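Long-range contact in hypothetical protein PH0495 (Pyrococcus horikoshii, PDB 1X3L), which catalyses the ATP-dependent phosphorylation of D-glycerate to 2-phosphoglycerate, and also accepts other nucleotides or pyrophosphate as phosphate donor: residues Ala96-Lys110 / Gly132-Leu146. Numbering follows the deposited sequence.
Sequences AGHPIPDEKSILGAK and GGSALFELPEEGISL. With SO4 (sulfate ion), chain B; EDO (1,2-ethanediol), chain E.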
loop_
_atom_site.group_PDB
_atom_site.type_symbol
_atom_site.label_atom_id
_atom_site.label_comp_id
_atom_site.label_asym_id
_atom_site.label_seq_id
_atom_site.Cartn_x
_atom_site.Cartn_y
_atom_site.Cartn_z
ATOM N N ALA A 96 -14.028 -8.487 10.171
ATOM C CA ALA A 96 -13.679 -7.981 11.490
ATOM C C ALA A 96 -13.568 -6.469 11.578
ATOM O O ALA A 96 -13.709 -5.764 10.584
ATOM C CB ALA A 96 -12.381 -8.623 11.955
ATOM N N GLY A 97 -13.295 -5.980 12.782
ATOM C CA GLY A 97 -13.184 -4.550 13.000
ATOM C C GLY A 97 -11.939 -3.868 12.459
ATOM O O GLY A 97 -10.843 -4.442 12.438
ATOM N N HIS A 98 -12.129 -2.626 12.025
ATOM C CA HIS A 98 -11.067 -1.784 11.488
ATOM C C HIS A 98 -11.627 -0.370 11.360
ATOM O O HIS A 98 -12.755 -0.187 10.900
ATOM C CB HIS A 98 -10.612 -2.295 10.115
ATOM C CG HIS A 98 -9.555 -1.448 9.476
ATOM N ND1 HIS A 98 -9.840 -0.267 8.825
ATOM C CD2 HIS A 98 -8.209 -1.587 9.431
ATOM C CE1 HIS A 98 -8.714 0.287 8.407
ATOM N NE2 HIS A 98 -7.710 -0.495 8.763
ATOM N N PRO A 99 -10.842 0.653 11.736
ATOM C CA PRO A 99 -9.475 0.632 12.267
ATOM C C PRO A 99 -9.324 0.159 13.713
ATOM O O PRO A 99 -8.212 0.084 14.229
ATOM C CB PRO A 99 -9.030 2.078 12.094
ATOM C CG PRO A 99 -10.283 2.820 12.406
ATOM C CD PRO A 99 -11.334 2.039 11.636
ATOM N N ILE A 100 -10.435 -0.145 14.373
ATOM C CA ILE A 100 -10.376 -0.610 15.755
ATOM C C ILE A 100 -10.749 -2.080 15.795
ATOM O O ILE A 100 -11.822 -2.471 15.337
ATOM C CB ILE A 100 -11.334 0.180 16.665
ATOM C CG1 ILE A 100 -10.967 1.665 16.631
ATOM C CG2 ILE A 100 -11.253 -0.351 18.097
ATOM C CD1 ILE A 100 -11.871 2.536 17.480
ATOM N N PRO A 101 -9.862 -2.917 16.351
ATOM C CA PRO A 101 -10.113 -4.357 16.439
ATOM C C PRO A 101 -11.289 -4.715 17.343
ATOM O O PRO A 101 -11.562 -4.023 18.326
ATOM C CB PRO A 101 -8.792 -4.897 16.974
ATOM C CG PRO A 101 -8.337 -3.789 17.881
ATOM C CD PRO A 101 -8.611 -2.557 17.047
ATOM N N ASP A 102 -11.992 -5.785 16.990
ATOM C CA ASP A 102 -13.109 -6.259 17.799
ATOM C C ASP A 102 -12.974 -7.767 17.976
ATOM O O ASP A 102 -11.960 -8.356 17.580
ATOM C CB ASP A 102 -14.465 -5.903 17.168
ATOM C CG ASP A 102 -14.673 -6.527 15.804
ATOM O OD1 ASP A 102 -14.220 -7.668 15.576
ATOM O OD2 ASP A 102 -15.320 -5.876 14.960
ATOM N N GLU A 103 -13.986 -8.396 18.563
ATOM C CA GLU A 103 -13.931 -9.835 18.802
ATOM C C GLU A 103 -13.765 -10.677 17.544
ATOM O O GLU A 103 -13.224 -11.780 17.605
ATOM C CB GLU A 103 -15.163 -10.293 19.585
ATOM C CG GLU A 103 -15.202 -9.764 21.012
ATOM C CD GLU A 103 -13.890 -9.991 21.754
ATOM O OE1 GLU A 103 -13.396 -11.142 21.771
ATOM O OE2 GLU A 103 -13.353 -9.017 22.326
ATOM N N LYS A 104 -14.224 -10.170 16.405
ATOM C CA LYS A 104 -14.083 -10.915 15.160
ATOM C C LYS A 104 -12.615 -10.954 14.730
ATOM O O LYS A 104 -12.172 -11.915 14.105
ATOM C CB LYS A 104 -14.948 -10.289 14.065
ATOM C CG LYS A 104 -16.447 -10.423 14.323
ATOM C CD LYS A 104 -16.876 -11.883 14.325
ATOM C CE LYS A 104 -18.325 -12.050 14.780
ATOM N NZ LYS A 104 -19.303 -11.339 13.898
ATOM N N SER A 105 -11.865 -9.910 15.075
ATOM C CA SER A 105 -10.444 -9.841 14.744
ATOM C C SER A 105 -9.748 -10.987 15.456
ATOM O O SER A 105 -8.895 -11.667 14.887
ATOM C CB SER A 105 -9.840 -8.520 15.226
ATOM O OG SER A 105 -10.512 -7.414 14.657
ATOM N N ILE A 106 -10.118 -11.183 16.717
ATOM C CA ILE A 106 -9.549 -12.242 17.529
ATOM C C ILE A 106 -9.970 -13.584 16.962
ATOM O O ILE A 106 -9.153 -14.497 16.841
ATOM C CB ILE A 106 -10.014 -12.124 18.996
ATOM C CG1 ILE A 106 -9.312 -10.934 19.655
ATOM C CG2 ILE A 106 -9.743 -13.423 19.745
ATOM C CD1 ILE A 106 -9.598 -10.789 21.133
ATOM N N LEU A 107 -11.246 -13.694 16.607
ATOM C CA LEU A 107 -11.773 -14.926 16.038
ATOM C C LEU A 107 -10.978 -15.286 14.786
ATOM O O LEU A 107 -10.667 -16.455 14.547
ATOM C CB LEU A 107 -13.253 -14.755 15.682
ATOM C CG LEU A 107 -13.923 -15.948 14.993
ATOM C CD1 LEU A 107 -13.816 -17.189 15.878
ATOM C CD2 LEU A 107 -15.382 -15.619 14.707
ATOM N N GLY A 108 -10.654 -14.273 13.989
ATOM C CA GLY A 108 -9.887 -14.507 12.778
ATOM C C GLY A 108 -8.499 -15.033 13.093
ATOM O O GLY A 108 -8.051 -16.012 12.499
ATOM N N ALA A 109 -7.818 -14.383 14.032
ATOM C CA ALA A 109 -6.476 -14.798 14.431
ATOM C C ALA A 109 -6.503 -16.226 14.982
ATOM O O ALA A 109 -5.639 -17.044 14.652
ATOM C CB ALA A 109 -5.919 -13.834 15.478
ATOM N N LYS A 110 -7.494 -16.524 15.818
ATOM C CA LYS A 110 -7.619 -17.864 16.391
ATOM C C LYS A 110 -7.824 -18.884 15.281
ATOM O O LYS A 110 -7.271 -19.985 15.331
ATOM C CB LYS A 110 -8.792 -17.932 17.369
ATOM C CG LYS A 110 -8.555 -17.217 18.684
ATOM C CD LYS A 110 -9.760 -17.377 19.598
ATOM C CE LYS A 110 -9.509 -16.772 20.965
ATOM N NZ LYS A 110 -8.408 -17.471 21.679
ATOM N N GLY A 132 -4.822 -2.782 6.474
ATOM C CA GLY A 132 -5.763 -2.990 7.564
ATOM C C GLY A 132 -5.550 -4.250 8.390
ATOM O O GLY A 132 -6.312 -4.529 9.320
ATOM N N GLY A 133 -4.511 -5.011 8.059
ATOM C CA GLY A 133 -4.232 -6.238 8.781
ATOM C C GLY A 133 -3.981 -6.127 10.277
ATOM O O GLY A 133 -4.186 -7.100 11.003
ATOM N N SER A 134 -3.542 -4.966 10.755
ATOM C CA SER A 134 -3.267 -4.804 12.183
ATOM C C SER A 134 -4.506 -4.904 13.066
ATOM O O SER A 134 -4.483 -5.579 14.095
ATOM C CB SER A 134 -2.568 -3.470 12.455
ATOM O OG SER A 134 -1.240 -3.481 11.966
ATOM N N ALA A 135 -5.580 -4.228 12.666
ATOM C CA ALA A 135 -6.822 -4.238 13.432
ATOM C C ALA A 135 -7.696 -5.446 13.101
ATOM O O ALA A 135 -8.345 -6.018 13.979
ATOM C CB ALA A 135 -7.599 -2.949 13.174
ATOM N N LEU A 136 -7.702 -5.834 11.830
ATOM C CA LEU A 136 -8.503 -6.962 11.367
ATOM C C LEU A 136 -7.998 -8.318 11.836
ATOM O O LEU A 136 -8.769 -9.271 11.941
ATOM C CB LEU A 136 -8.547 -6.979 9.841
ATOM C CG LEU A 136 -9.240 -5.834 9.109
ATOM C CD1 LEU A 136 -8.938 -5.941 7.611
ATOM C CD2 LEU A 136 -10.744 -5.887 9.378
ATOM N N PHE A 137 -6.702 -8.401 12.110
ATOM C CA PHE A 137 -6.085 -9.657 12.508
ATOM C C PHE A 137 -5.259 -9.459 13.771
ATOM O O PHE A 137 -4.102 -9.040 13.706
ATOM C CB PHE A 137 -5.189 -10.130 11.366
ATOM C CG PHE A 137 -4.738 -11.547 11.483
ATOM C CD1 PHE A 137 -5.594 -12.592 11.151
ATOM C CD2 PHE A 137 -3.436 -11.842 11.871
ATOM C CE1 PHE A 137 -5.153 -13.914 11.196
ATOM C CE2 PHE A 137 -2.988 -13.161 11.921
ATOM C CZ PHE A 137 -3.847 -14.196 11.582
ATOM N N GLU A 138 -5.852 -9.764 14.920
ATOM C CA GLU A 138 -5.152 -9.590 16.183
ATOM C C GLU A 138 -5.570 -10.566 17.273
ATOM O O GLU A 138 -6.729 -10.970 17.368
ATOM C CB GLU A 138 -5.330 -8.151 16.682
ATOM C CG GLU A 138 -4.683 -7.869 18.036
ATOM C CD GLU A 138 -3.216 -8.271 18.089
ATOM O OE1 GLU A 138 -2.421 -7.763 17.276
ATOM O OE2 GLU A 138 -2.853 -9.097 18.948
ATOM N N LEU A 139 -4.593 -10.941 18.090
ATOM C CA LEU A 139 -4.788 -11.851 19.206
ATOM C C LEU A 139 -3.792 -11.440 20.290
ATOM O O LEU A 139 -2.597 -11.699 20.175
ATOM C CB LEU A 139 -4.525 -13.295 18.768
ATOM C CG LEU A 139 -4.752 -14.375 19.830
ATOM C CD1 LEU A 139 -6.188 -14.300 20.343
ATOM C CD2 LEU A 139 -4.463 -15.747 19.239
ATOM N N PRO A 140 -4.273 -10.772 21.348
ATOM C CA PRO A 140 -3.420 -10.320 22.454
ATOM C C PRO A 140 -2.700 -11.466 23.170
ATOM O O PRO A 140 -3.158 -12.605 23.143
ATOM C CB PRO A 140 -4.403 -9.596 23.375
ATOM C CG PRO A 140 -5.462 -9.108 22.423
ATOM C CD PRO A 140 -5.660 -10.311 21.538
ATOM N N GLU A 141 -1.569 -11.157 23.797
ATOM C CA GLU A 141 -0.799 -12.153 24.533
ATOM C C GLU A 141 -1.590 -12.617 25.759
ATOM O O GLU A 141 -2.648 -12.065 26.066
ATOM C CB GLU A 141 0.549 -11.570 24.961
ATOM C CG GLU A 141 1.613 -11.551 23.862
ATOM C CD GLU A 141 2.042 -12.948 23.427
ATOM O OE1 GLU A 141 1.903 -13.898 24.229
ATOM O OE2 GLU A 141 2.535 -13.099 22.286
ATOM N N GLU A 142 -1.072 -13.616 26.469
ATOM C CA GLU A 142 -1.781 -14.159 27.627
ATOM C C GLU A 142 -2.176 -13.138 28.696
ATOM O O GLU A 142 -1.394 -12.264 29.070
ATOM C CB GLU A 142 -0.973 -15.305 28.260
ATOM C CG GLU A 142 0.154 -14.910 29.212
ATOM C CD GLU A 142 1.226 -14.061 28.563
ATOM O OE1 GLU A 142 1.467 -14.233 27.348
ATOM O OE2 GLU A 142 1.839 -13.232 29.277
ATOM N N GLY A 143 -3.414 -13.256 29.165
ATOM C CA GLY A 143 -3.922 -12.364 30.191
ATOM C C GLY A 143 -4.341 -10.996 29.693
ATOM O O GLY A 143 -4.989 -10.240 30.415
ATOM N N ILE A 144 -3.984 -10.672 28.455
ATOM C CA ILE A 144 -4.326 -9.373 27.895
ATOM C C ILE A 144 -5.608 -9.431 27.075
ATOM O O ILE A 144 -5.728 -10.222 26.139
ATOM C CB ILE A 144 -3.177 -8.835 27.017
ATOM C CG1 ILE A 144 -1.894 -8.746 27.849
ATOM C CG2 ILE A 144 -3.539 -7.456 26.468
ATOM C CD1 ILE A 144 -0.659 -8.363 27.051
ATOM N N SER A 145 -6.568 -8.588 27.434
ATOM C CA SER A 145 -7.842 -8.544 26.731
ATOM C C SER A 145 -7.802 -7.511 25.613
ATOM O O SER A 145 -6.961 -6.608 25.609
ATOM C CB SER A 145 -8.968 -8.186 27.700
ATOM O OG SER A 145 -8.845 -6.842 28.134
ATOM N N LEU A 146 -8.719 -7.644 24.665
ATOM C CA LEU A 146 -8.791 -6.706 23.561
ATOM C C LEU A 146 -8.964 -5.305 24.126
ATOM O O LEU A 146 -8.474 -4.328 23.562
ATOM C CB LEU A 146 -9.971 -7.054 22.650
ATOM C CG LEU A 146 -10.277 -6.079 21.511
ATOM C CD1 LEU A 146 -9.018 -5.775 20.715
ATOM C CD2 LEU A 146 -11.341 -6.685 20.623
HETATM S S SO4 B . -2.033 -1.517 8.709
HETATM O O1 SO4 B . -0.645 -1.921 8.988
HETATM O O2 SO4 B . -2.233 -0.144 9.201
HETATM O O3 SO4 B . -2.978 -2.428 9.381
HETATM O O4 SO4 B . -2.280 -1.562 7.257
HETATM C C1 EDO E . -4.724 -16.926 26.872
HETATM O O1 EDO E . -3.830 -17.229 27.951
HETATM C C2 EDO E . -5.955 -16.183 27.394
HETATM O O2 EDO E . -5.564 -14.952 28.018
#
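One face of the F137 ring carries the CB of A109, while CE1 at its rim comes 3.6 Å from A109 CA. The other flat group, the H98 ring, has the CB of P99 over one face, offset toward the rim; its CD2 meets G132 CA obliquely at 3.4 Å. With chi1 at 178°, the imidazole is swung away from its own backbone N and reaches G132. A CB on G132 would crowd that ring, and the backbone angles there themselves call for glycine.

The S105 hydroxyl shows how one group can join the N-cap of helix 103-118 to the short helix 133-136. S105 OG donates to A135 O, 2.7 Å away, approaching 15° off the carbonyl plane. It also accepts from D102 N while S105 N donates to D102 OD1, a capping box; K104 N reaches OD1 from the opposite face of the carboxylate plane. D102 OD2 is held by Y82. Without the hydroxyl, as with an alanine here, A135 O and D102 N would probably lose their common partner, halving the box.

Further along, I106 crosses L139 at about a right angle, CG2 to CD1 3.7 Å, and L146 lays CD1 against P101 CG at 3.5 Å.

The helix start thus packs on 135-140, and the preceding loop brings H98 against the glycine turn after strand 124-129, its side chain about 4 Å from that of K58, by similarity a substrate-binding residue. There G132 N donates to sulfate O4 and S134 N to sulfate O3, each 2.9 Å; the ion, probably from the crystallisation liquor and also bound by A206 N, is consistent with a phosphate-binding helix N-terminus.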